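Local atomic coordinates of glycosylation Associate Protein 3 (Streptococcus agalactiae serotype V, PDB entry 6OYC), a protein that probably acts in the accessory Sec secretory system, as part of the Gap123 complex, in the glycosylation and export of proteins, with a probable role in sugar binding. Residues F90-R93 / F94-V98. Numbering follows the deposited sequence.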
# COMPACT_ATOMS: atom_id res chain seq x y z
N PHE C 90 -25.31 -6.98 0.42
CA PHE C 90 -25.68 -6.61 1.78
C PHE C 90 -26.61 -7.66 2.38
O PHE C 90 -27.44 -8.26 1.68
CB PHE C 90 -26.32 -5.21 1.79
CG PHE C 90 -25.54 -4.19 0.99
CD1 PHE C 90 -24.32 -3.70 1.45
CD2 PHE C 90 -26.00 -3.75 -0.24
CE1 PHE C 90 -23.58 -2.77 0.69
CE2 PHE C 90 -25.27 -2.81 -1.00
CZ PHE C 90 -24.06 -2.33 -0.53
N TYR C 91 -26.45 -7.89 3.68
CA TYR C 91 -27.15 -8.96 4.39
C TYR C 91 -27.70 -8.40 5.68
O TYR C 91 -27.03 -7.62 6.38
CB TYR C 91 -26.23 -10.17 4.68
CG TYR C 91 -25.70 -10.84 3.43
CD1 TYR C 91 -24.54 -10.38 2.80
CD2 TYR C 91 -26.38 -11.92 2.85
CE1 TYR C 91 -24.06 -10.98 1.65
CE2 TYR C 91 -25.90 -12.53 1.71
CZ TYR C 91 -24.75 -12.05 1.10
OH TYR C 91 -24.28 -12.66 -0.03
N ASN C 92 -28.94 -8.77 5.99
CA ASN C 92 -29.52 -8.36 7.26
C ASN C 92 -28.97 -9.28 8.35
O ASN C 92 -28.13 -10.15 8.12
CB ASN C 92 -31.04 -8.36 7.19
CG ASN C 92 -31.62 -9.73 6.95
OD1 ASN C 92 -30.95 -10.77 7.09
ND2 ASN C 92 -32.89 -9.75 6.56
N ARG C 93 -29.49 -9.10 9.55
CA ARG C 93 -29.00 -9.81 10.72
C ARG C 93 -29.45 -11.27 10.72
O ARG C 93 -28.95 -12.06 11.53
CB ARG C 93 -29.41 -9.02 11.97
CG ARG C 93 -29.92 -9.76 13.18
CD ARG C 93 -30.21 -8.79 14.34
NE ARG C 93 -29.19 -7.78 14.65
CZ ARG C 93 -29.39 -6.46 14.55
NH1 ARG C 93 -30.55 -5.99 14.11
NH2 ARG C 93 -28.43 -5.60 14.88
N PHE C 94 -30.34 -11.67 9.82
CA PHE C 94 -30.67 -13.08 9.63
C PHE C 94 -29.93 -13.69 8.47
O PHE C 94 -30.24 -14.81 8.06
CB PHE C 94 -32.18 -13.27 9.44
CG PHE C 94 -32.99 -12.67 10.52
CD1 PHE C 94 -33.39 -11.34 10.46
CD2 PHE C 94 -33.32 -13.42 11.64
CE1 PHE C 94 -34.14 -10.77 11.47
CE2 PHE C 94 -34.07 -12.86 12.67
CZ PHE C 94 -34.48 -11.53 12.58
N ASN C 95 -28.98 -12.96 7.90
CA ASN C 95 -28.20 -13.40 6.76
C ASN C 95 -29.02 -13.55 5.48
O ASN C 95 -28.65 -14.31 4.60
CB ASN C 95 -27.46 -14.70 7.05
CG ASN C 95 -26.06 -14.66 6.56
OD1 ASN C 95 -25.25 -13.86 7.06
ND2 ASN C 95 -25.74 -15.49 5.57
N GLU C 96 -30.11 -12.78 5.35
CA GLU C 96 -30.81 -12.66 4.07
C GLU C 96 -30.19 -11.53 3.25
O GLU C 96 -29.91 -10.45 3.78
CB GLU C 96 -32.30 -12.40 4.28
CG GLU C 96 -32.99 -13.46 5.15
CD GLU C 96 -34.34 -13.03 5.73
OE1 GLU C 96 -35.04 -13.90 6.29
OE2 GLU C 96 -34.69 -11.83 5.64
N SER C 97 -29.96 -11.79 1.97
CA SER C 97 -29.51 -10.72 1.09
C SER C 97 -30.58 -9.64 1.06
O SER C 97 -31.76 -9.93 0.93
CB SER C 97 -29.25 -11.27 -0.32
OG SER C 97 -28.89 -10.21 -1.22
N VAL C 98 -30.17 -8.38 1.25
CA VAL C 98 -31.10 -7.26 1.16
C VAL C 98 -30.70 -6.27 0.08
O VAL C 98 -31.32 -5.21 -0.04
CB VAL C 98 -31.29 -6.56 2.52
CG1 VAL C 98 -31.97 -7.51 3.50
CG2 VAL C 98 -29.96 -6.01 3.07
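A 3:5 beta hairpin, a type I turn with a G1 beta bulge at Asn95, joins strand 84-91 to strand 97-103, outermost in its antiparallel sheet within this chain; residues 90-98 form its exposed connection. The evidence for the motif is threefold: across the turn from Asn92 to Asn95, Asn95 N donates to Asn92 O at 2.9 Å; Asn95, its last residue, is left-handed (phi 67°); and Asn92 N donates to Glu96 O. Val98 N reaches Phe90 O at 2.8 Å with a nearly straight N-H...O angle of 167°. Between these bonds Tyr91 and Ser97 make a non-hydrogen-bonded antiparallel pair, CA to CA 4.4 Å. Their side chains share a face of the sheet: Tyr91 CE2 lies 4.1 Å from Ser97 CB, and Asn95 O sits at the ring edge, whereas Ser97 OG is hydrogen-bonded to Glu89.

The Asn92 side chain braces the turn. With its CG set between the backbone N and the carbonyl carbon (chi1 64°), Asn92 OD1 accepts from Phe94 N at 2.9 Å through a bent bond, which makes an Asx turn, and from Glu96 N through a straighter one, the two arriving from opposite faces of the amide. These two bonds, with that from Asn92 ND2 to Glu96, whose chain is extended beyond CG, should restrain the amide's rotation. The donated bond stays in the amide plane but meets the carboxylate from above its plane, Asn92 ND2 to Glu96 OE2 being 2.9 Å.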